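Local coordinates for glycoside hydrolase family 31 (PDB 5I0F), which probably hydrolyses cycloalternan, a cyclic glucose oligosaccharide, by way of a covalent glycosyl-enzyme intermediate formed in a TIM-barrel domain, at residues Thr422-Arg427 against Ala434-Leu439; Ser440-Arg445 against Tyr500-Arg505. One frame throughout, in Å; residues are numbered along the deposited sequence.

Interaction 1: residues Thr422-Arg427 against Ala434-Leu439; sequences TPYKNR and ALMPDL
N426 and A434 meet where the long loop of the family 31 TIM-barrel domain, running between helices 400-412 and 442-450, folds back on itself; the example illustrates how irregular chain can be pinned by a few polar links with apolar packing beside them. The direct backbone link is a hydrogen bond from N426 N to A434 O, 2.8 Å long, with an N-H...O angle of 155° and the donor lying in the carbonyl plane. A434 O also receives a CA-H...O contact from K425 CA at 3.6 Å. A second link is indirect: a water lies 2.7 Å from Y424 O, probably donating to it, and accepts from M436 N at 2.8 Å, joining two backbones that do not bond directly there.

The apolar contact centres on L435 CD2, which rests against P423 CB at 3.7 Å and against the aliphatic end of K425, whose chain bends at chi2 and chi4 so that CE runs alongside the leucine. I410 of helix 400-412 touches both P423 and L435.

Y424 and M436 make a Met-aromatic contact. Their side chains run side by side in the same direction, each with CG anti to its own backbone N (chi1 173° for Y424), and the sulfur sits obliquely to the ring, 5.1 Å from M436 SD to the Y424 ring centroid. The amide of N426 is held by partners nearby in the loop, OD1 by G428 N and ND2 by F431 O, and the N426 side chain lies about 9 Å from a bound glucose. The buried phenol is likewise fixed at its far end: Y424 OH donates to H471 O and, within 422-427, accepts from R427 N at 3.2 Å.

Interaction 2: residues Ser440-Arg445 against Tyr500-Arg505; sequences STEAGR and YGDLLR
Helix 442-450, which carries R445, and helix 485-506, which carries D502, come closest in backbone at R445 CA and Y500 CA, 8.1 Å apart, so the backbones stay apart and side chains and waters make the contact. Residues 442-445 form the first turn of helix 442-450, while 500-505 lies within the long helix 485-506. T441 is the N-cap of the former: its OG1 accepts from G444 N at 3.3 Å, and its carbonyl takes a helical bond from R445 N.

Three charged side chains carry the contact. E442 curls back, CG anti to the backbone N (chi1 -168°) and the chain bent at chi2, to place its carboxylate beside R445 of the same turn. Their salt bridge, R445 NH1 to E442 OE1 at 3.1 Å, lies close to the guanidinium plane but reaches the oxygen from above the carboxylate plane. One face of the guanidinium lies over the backbone at T441 and E442.

Both helices belong to the helical layer outside the TIM barrel. Residues 440-445 and 500-505 meet largely through water, while R445 also packs on N495 and A499 of helix 485-506. One water, in the guanidinium plane, accepts from R445 NE and donates to E442 OE2 and, at 2.7 Å, to D502 OD2. Another donates to E442 OE1 and D502 OD2, so a single aspartate oxygen receives two water protons. The nearest carboxylate oxygens, E442 OE1 and D502 OD2, are 4.2 Å apart; that like-charge approach is probably eased by R445. On its other oxygen D502 has its own counter-ion, R505 NH1, 2.9 Å from D502 OD1.

How the interactions relate
The two interactions follow one another along the chain: interaction 1 ends at L439 and interaction 2 opens at S440, with their centres about 18 Å apart and all four segments in the family 31 TIM-barrel domain. The loop that interaction 1 folds together leads straight into helix 442-450, and the two sites touch at that junction, where L439 O probably accepts a hydrogen bond from R445 NH2. Helix 485-506 is shared as well: Y492 touches M436 and L439, and Y496 touches L439, whereas D502 further along meets helix 442-450 through water. The loop carrying N426, whose side chain is about 9 Å from bound glucose, is thus anchored on helices 442-450 and 485-506 of the barrel.

Interaction 1: residues Thr422-Arg427 against Ala434-Leu439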
ATOM      1  N   THR A 422      22.917  -7.426 -13.214  1.00 30.25           N
ATOM      2  CA  THR A 422      23.484  -6.477 -12.276  1.00 28.66           C
ATOM      3  C   THR A 422      22.367  -6.106 -11.293  1.00 27.32           C
ATOM      4  O   THR A 422      21.197  -6.352 -11.584  1.00 27.13           O
ATOM      5  CB  THR A 422      24.032  -5.228 -12.984  1.00 28.92           C
ATOM      6  OG1 THR A 422      22.972  -4.538 -13.656  1.00 28.63           O
ATOM      7  CG2 THR A 422      25.102  -5.620 -14.002  1.00 30.17           C
ATOM      8  N   PRO A 423      22.715  -5.530 -10.135  1.00 26.90           N
ATOM      9  CA  PRO A 423      21.648  -5.299  -9.155  1.00 25.75           C
ATOM     10  C   PRO A 423      20.648  -4.222  -9.570  1.00 25.61           C
ATOM     11  O   PRO A 423      21.037  -3.178 -10.113  1.00 25.64           O
ATOM     12  CB  PRO A 423      22.409  -4.862  -7.904  1.00 26.12           C
ATOM     13  CG  PRO A 423      23.805  -5.401  -8.093  1.00 26.46           C
ATOM     14  CD  PRO A 423      24.048  -5.244  -9.558  1.00 27.13           C
ATOM     15  N   TYR A 424      19.369  -4.457  -9.265  1.00 24.70           N
ATOM     16  CA  TYR A 424      18.339  -3.442  -9.460  1.00 24.35           C
ATOM     17  C   TYR A 424      18.688  -2.229  -8.609  1.00 24.41           C
ATOM     18  O   TYR A 424      18.999  -2.372  -7.423  1.00 24.69           O
ATOM     19  CB  TYR A 424      16.937  -3.982  -9.091  1.00 23.72           C
ATOM     20  CG  TYR A 424      15.825  -2.918  -9.112  1.00 22.51           C
ATOM     21  CD1 TYR A 424      15.408  -2.333 -10.309  1.00 22.83           C
ATOM     22  CD2 TYR A 424      15.199  -2.497  -7.918  1.00 22.27           C
ATOM     23  CE1 TYR A 424      14.388  -1.370 -10.339  1.00 22.54           C
ATOM     24  CE2 TYR A 424      14.191  -1.532  -7.929  1.00 21.64           C
ATOM     25  CZ  TYR A 424      13.789  -0.969  -9.134  1.00 21.93           C
ATOM     26  OH  TYR A 424      12.809  -0.007  -9.141  1.00 21.70           O
ATOM     27  N   LYS A 425      18.668  -1.049  -9.218  1.00 25.22           N
ATOM     28  CA  LYS A 425      18.817   0.216  -8.486  1.00 26.35           C
ATOM     29  C   LYS A 425      17.472   0.921  -8.457  1.00 25.17           C
ATOM     30  O   LYS A 425      16.877   1.162  -9.516  1.00 24.31           O
ATOM     31  CB  LYS A 425      19.846   1.120  -9.147  1.00 28.39           C
ATOM     32  CG  LYS A 425      21.221   0.501  -9.296  1.00 31.51           C
ATOM     33  CD  LYS A 425      21.873   0.295  -7.944  1.00 33.33           C
ATOM     34  CE  LYS A 425      23.280  -0.290  -8.076  1.00 36.32           C
ATOM     35  NZ  LYS A 425      24.151   0.417  -9.046  1.00 38.96           N
ATOM     36  N   ASN A 426      16.982   1.244  -7.256  1.00 23.96           N
ATOM     37  CA  ASN A 426      15.617   1.745  -7.114  1.00 23.40           C
ATOM     38  C   ASN A 426      15.326   2.934  -8.030  1.00 23.21           C
ATOM     39  O   ASN A 426      16.062   3.911  -8.009  1.00 23.37           O
ATOM     40  CB  ASN A 426      15.317   2.096  -5.649  1.00 22.78           C
ATOM     41  CG  ASN A 426      13.926   2.638  -5.447  1.00 22.34           C
ATOM     42  OD1 ASN A 426      13.001   2.322  -6.201  1.00 22.88           O
ATOM     43  ND2 ASN A 426      13.759   3.453  -4.411  1.00 21.86           N
ATOM     44  N   ARG A 427      14.263   2.810  -8.838  1.00 23.41           N
ATOM     45  CA  ARG A 427      13.854   3.837  -9.798  1.00 24.32           C
ATOM     46  C   ARG A 427      12.941   4.911  -9.223  1.00 24.92           C
ATOM     47  O   ARG A 427      12.663   5.898  -9.890  1.00 24.57           O
ATOM     48  CB  ARG A 427      13.172   3.191 -11.006  1.00 24.67           C
ATOM     49  CG  ARG A 427      14.127   2.295 -11.802  1.00 25.35           C
ATOM     50  CD  ARG A 427      13.406   1.605 -12.944  1.00 26.15           C
ATOM     51  NE  ARG A 427      14.189   0.508 -13.529  1.00 27.03           N
ATOM     52  CZ  ARG A 427      13.777  -0.271 -14.527  1.00 27.42           C
ATOM     53  NH1 ARG A 427      12.598  -0.072 -15.113  1.00 26.94           N
ATOM     54  NH2 ARG A 427      14.569  -1.248 -14.966  1.00 28.68           N
ATOM     55  N   ALA A 434      18.769   2.916  -4.344  1.00 24.02           N
ATOM     56  CA  ALA A 434      19.048   1.881  -3.351  1.00 23.26           C
ATOM     57  C   ALA A 434      18.940   0.474  -3.960  1.00 23.20           C
ATOM     58  O   ALA A 434      18.222   0.266  -4.948  1.00 22.89           O
ATOM     59  CB  ALA A 434      18.078   2.017  -2.183  1.00 22.12           C
ATOM     60  N   LEU A 435      19.652  -0.477  -3.358  1.00 22.95           N
ATOM     61  CA  LEU A 435      19.542  -1.901  -3.703  1.00 23.53           C
ATOM     62  C   LEU A 435      18.274  -2.442  -3.074  1.00 23.19           C
ATOM     63  O   LEU A 435      17.796  -1.904  -2.069  1.00 22.07           O
ATOM     64  CB  LEU A 435      20.713  -2.685  -3.137  1.00 24.25           C
ATOM     65  CG  LEU A 435      22.105  -2.237  -3.569  1.00 25.27           C
ATOM     66  CD1 LEU A 435      23.153  -2.893  -2.692  1.00 26.09           C
ATOM     67  CD2 LEU A 435      22.315  -2.589  -5.017  1.00 26.01           C
ATOM     68  N   MET A 436      17.735  -3.506  -3.666  1.00 22.72           N
ATOM     69  CA  MET A 436      16.536  -4.130  -3.142  1.00 22.08           C
ATOM     70  C   MET A 436      16.812  -5.605  -2.849  1.00 21.65           C
ATOM     71  O   MET A 436      17.120  -6.361  -3.765  1.00 21.50           O
ATOM     72  CB  MET A 436      15.405  -3.932  -4.159  1.00 22.72           C
ATOM     73  CG  MET A 436      14.017  -4.202  -3.640  1.00 23.22           C
ATOM     74  SD  MET A 436      12.743  -3.527  -4.769  1.00 23.87           S
ATOM     75  CE  MET A 436      11.309  -3.863  -3.769  1.00 23.45           C
ATOM     76  N   PRO A 437      16.715  -6.027  -1.569  1.00 20.79           N
ATOM     77  CA  PRO A 437      16.972  -7.432  -1.282  1.00 20.73           C
ATOM     78  C   PRO A 437      15.931  -8.325  -1.933  1.00 20.84           C
ATOM     79  O   PRO A 437      14.737  -7.933  -2.079  1.00 20.01           O
ATOM     80  CB  PRO A 437      16.873  -7.526   0.254  1.00 20.68           C
ATOM     81  CG  PRO A 437      15.991  -6.378   0.646  1.00 20.01           C
ATOM     82  CD  PRO A 437      16.252  -5.297  -0.375  1.00 20.27           C
ATOM     83  N   ASP A 438      16.386  -9.506  -2.330  1.00 21.50           N
ATOM     84  CA  ASP A 438      15.527 -10.503  -2.955  1.00 22.26           C
ATOM     85  C   ASP A 438      14.951 -11.348  -1.838  1.00 21.97           C
ATOM     86  O   ASP A 438      15.650 -12.156  -1.246  1.00 22.18           O
ATOM     87  CB  ASP A 438      16.311 -11.358  -3.963  1.00 23.30           C
ATOM     88  CG  ASP A 438      15.409 -12.204  -4.832  1.00 24.12           C
ATOM     89  OD1 ASP A 438      14.331 -12.576  -4.346  1.00 24.12           O
ATOM     90  OD2 ASP A 438      15.760 -12.514  -6.000  1.00 24.25           O
ATOM     91  N   LEU A 439      13.672 -11.139  -1.559  1.00 21.04           N
ATOM     92  CA  LEU A 439      12.990 -11.826  -0.485  1.00 20.93           C
ATOM     93  C   LEU A 439      12.071 -12.913  -1.039  1.00 21.28           C
ATOM     94  O   LEU A 439      11.161 -13.369  -0.336  1.00 21.17           O
ATOM     95  CB  LEU A 439      12.218 -10.786   0.360  1.00 20.31           C
ATOM     96  CG  LEU A 439      13.064  -9.616   0.905  1.00 20.07           C
ATOM     97  CD1 LEU A 439      12.187  -8.608   1.640  1.00 19.78           C
ATOM     98  CD2 LEU A 439      14.175 -10.099   1.833  1.00 20.40           C
TER
HETATM   99  O   HOH W   1      18.817  -4.693  -5.995  1.00 23.81           O

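Interaction 2: residues Ser440-Arg445 against Tyr500-Arg505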
ATOM      1  N   SER A 440      12.314 -13.332  -2.291  1.00 21.52           N
ATOM      2  CA  SER A 440      11.455 -14.297  -2.979  1.00 22.11           C
ATOM      3  C   SER A 440      11.721 -15.763  -2.608  1.00 22.87           C
ATOM      4  O   SER A 440      10.898 -16.614  -2.929  1.00 23.72           O
ATOM      5  CB  SER A 440      11.520 -14.098  -4.506  1.00 22.31           C
ATOM      6  OG  SER A 440      12.739 -14.568  -5.098  1.00 22.29           O
ATOM      7  N   THR A 441      12.845 -16.057  -1.948  1.00 23.22           N
ATOM      8  CA  THR A 441      13.165 -17.415  -1.492  1.00 24.02           C
ATOM      9  C   THR A 441      13.512 -17.411  -0.011  1.00 24.26           C
ATOM     10  O   THR A 441      13.860 -16.364   0.542  1.00 23.58           O
ATOM     11  CB  THR A 441      14.378 -18.010  -2.244  1.00 24.57           C
ATOM     12  OG1 THR A 441      15.571 -17.275  -1.927  1.00 24.10           O
ATOM     13  CG2 THR A 441      14.148 -17.996  -3.744  1.00 25.04           C
ATOM     14  N   GLU A 442      13.445 -18.584   0.612  1.00 24.70           N
ATOM     15  CA  GLU A 442      13.779 -18.706   2.026  1.00 25.55           C
ATOM     16  C   GLU A 442      15.197 -18.215   2.322  1.00 24.85           C
ATOM     17  O   GLU A 442      15.413 -17.491   3.300  1.00 24.30           O
ATOM     18  CB  GLU A 442      13.558 -20.139   2.543  1.00 26.89           C
ATOM     19  CG  GLU A 442      13.609 -20.273   4.061  1.00 28.13           C
ATOM     20  CD  GLU A 442      12.483 -19.541   4.789  1.00 29.17           C
ATOM     21  OE1 GLU A 442      11.318 -19.561   4.301  1.00 29.74           O
ATOM     22  OE2 GLU A 442      12.771 -18.928   5.859  1.00 29.06           O
ATOM     23  N   ALA A 443      16.147 -18.558   1.456  1.00 24.95           N
ATOM     24  CA  ALA A 443      17.539 -18.172   1.668  1.00 24.84           C
ATOM     25  C   ALA A 443      17.732 -16.656   1.616  1.00 23.91           C
ATOM     26  O   ALA A 443      18.464 -16.105   2.432  1.00 23.92           O
ATOM     27  CB  ALA A 443      18.462 -18.871   0.667  1.00 25.15           C
ATOM     28  N   GLY A 444      17.054 -15.980   0.694  1.00 23.17           N
ATOM     29  CA  GLY A 444      17.116 -14.513   0.617  1.00 22.81           C
ATOM     30  C   GLY A 444      16.465 -13.796   1.805  1.00 22.04           C
ATOM     31  O   GLY A 444      17.002 -12.819   2.309  1.00 21.67           O
ATOM     32  N   ARG A 445      15.315 -14.295   2.247  1.00 22.04           N
ATOM     33  CA  ARG A 445      14.621 -13.770   3.416  1.00 22.05           C
ATOM     34  C   ARG A 445      15.474 -13.954   4.677  1.00 23.10           C
ATOM     35  O   ARG A 445      15.589 -13.036   5.516  1.00 21.95           O
ATOM     36  CB  ARG A 445      13.255 -14.429   3.595  1.00 22.03           C
ATOM     37  CG  ARG A 445      12.263 -14.061   2.499  1.00 21.80           C
ATOM     38  CD  ARG A 445      10.853 -14.539   2.802  1.00 21.90           C
ATOM     39  NE  ARG A 445      10.697 -15.997   2.774  1.00 22.27           N
ATOM     40  CZ  ARG A 445      10.385 -16.731   1.701  1.00 22.15           C
ATOM     41  NH1 ARG A 445      10.264 -18.032   1.832  1.00 22.81           N
ATOM     42  NH2 ARG A 445      10.207 -16.194   0.504  1.00 22.17           N
ATOM     43  N   TYR A 500       9.874 -10.937   7.820  1.00 17.96           N
ATOM     44  CA  TYR A 500      10.001 -10.443   9.193  1.00 18.52           C
ATOM     45  C   TYR A 500       9.097 -11.212  10.173  1.00 18.76           C
ATOM     46  O   TYR A 500       9.492 -11.456  11.327  1.00 19.21           O
ATOM     47  CB  TYR A 500       9.759  -8.942   9.258  1.00 17.95           C
ATOM     48  CG  TYR A 500      10.920  -8.109   8.763  1.00 17.99           C
ATOM     49  CD1 TYR A 500      11.091  -7.821   7.394  1.00 17.74           C
ATOM     50  CD2 TYR A 500      11.849  -7.600   9.654  1.00 17.97           C
ATOM     51  CE1 TYR A 500      12.152  -7.034   6.956  1.00 17.91           C
ATOM     52  CE2 TYR A 500      12.901  -6.801   9.227  1.00 18.56           C
ATOM     53  CZ  TYR A 500      13.056  -6.524   7.882  1.00 18.47           C
ATOM     54  OH  TYR A 500      14.092  -5.692   7.502  1.00 19.32           O
ATOM     55  N   GLY A 501       7.909 -11.617   9.715  1.00 18.84           N
ATOM     56  CA  GLY A 501       7.060 -12.525  10.496  1.00 19.38           C
ATOM     57  C   GLY A 501       7.793 -13.811  10.865  1.00 20.07           C
ATOM     58  O   GLY A 501       7.767 -14.237  12.019  1.00 20.25           O
ATOM     59  N   ASP A 502       8.493 -14.402   9.889  1.00 20.99           N
ATOM     60  CA  ASP A 502       9.283 -15.619  10.122  1.00 21.68           C
ATOM     61  C   ASP A 502      10.449 -15.391  11.103  1.00 21.64           C
ATOM     62  O   ASP A 502      10.748 -16.276  11.920  1.00 21.77           O
ATOM     63  CB  ASP A 502       9.805 -16.199   8.799  1.00 23.07           C
ATOM     64  CG  ASP A 502       8.704 -16.806   7.950  1.00 24.78           C
ATOM     65  OD1 ASP A 502       7.580 -17.002   8.463  1.00 26.28           O
ATOM     66  OD2 ASP A 502       8.946 -17.086   6.747  1.00 27.22           O
ATOM     67  N   LEU A 503      11.123 -14.234  11.020  1.00 20.63           N
ATOM     68  CA  LEU A 503      12.158 -13.886  12.004  1.00 20.82           C
ATOM     69  C   LEU A 503      11.595 -13.913  13.416  1.00 20.45           C
ATOM     70  O   LEU A 503      12.143 -14.561  14.297  1.00 20.22           O
ATOM     71  CB  LEU A 503      12.799 -12.520  11.695  1.00 20.40           C
ATOM     72  CG  LEU A 503      13.779 -11.992  12.744  1.00 20.67           C
ATOM     73  CD1 LEU A 503      14.949 -12.963  12.896  1.00 21.34           C
ATOM     74  CD2 LEU A 503      14.233 -10.576  12.411  1.00 20.11           C
ATOM     75  N   LEU A 504      10.466 -13.233  13.602  1.00 20.23           N
ATOM     76  CA  LEU A 504       9.829 -13.160  14.909  1.00 20.47           C
ATOM     77  C   LEU A 504       9.396 -14.529  15.449  1.00 21.48           C
ATOM     78  O   LEU A 504       9.704 -14.873  16.588  1.00 21.28           O
ATOM     79  CB  LEU A 504       8.649 -12.214  14.847  1.00 19.95           C
ATOM     80  CG  LEU A 504       9.055 -10.727  14.699  1.00 19.39           C
ATOM     81  CD1 LEU A 504       7.900  -9.923  14.138  1.00 18.92           C
ATOM     82  CD2 LEU A 504       9.515 -10.132  16.016  1.00 19.45           C
ATOM     83  N   ARG A 505       8.714 -15.300  14.613  1.00 22.41           N
ATOM     84  CA  ARG A 505       8.340 -16.673  14.942  1.00 24.33           C
ATOM     85  C   ARG A 505       9.545 -17.500  15.351  1.00 24.87           C
ATOM     86  O   ARG A 505       9.446 -18.244  16.319  1.00 25.37           O
ATOM     87  CB  ARG A 505       7.643 -17.377  13.769  1.00 25.31           C
ATOM     88  CG  ARG A 505       6.243 -16.894  13.445  1.00 26.32           C
ATOM     89  CD  ARG A 505       5.735 -17.631  12.215  1.00 28.39           C
ATOM     90  NE  ARG A 505       4.494 -17.050  11.726  1.00 30.03           N
ATOM     91  CZ  ARG A 505       4.362 -16.193  10.704  1.00 30.99           C
ATOM     92  NH1 ARG A 505       5.398 -15.775   9.960  1.00 30.08           N
ATOM     93  NH2 ARG A 505       3.136 -15.754  10.401  1.00 32.49           N
TER
HETATM   94  O   HOH W   2      11.282 -16.472   5.614  1.00 25.31           O
HETATM   95  O   HOH W   3       8.957 -19.608   5.695  1.00 36.36           O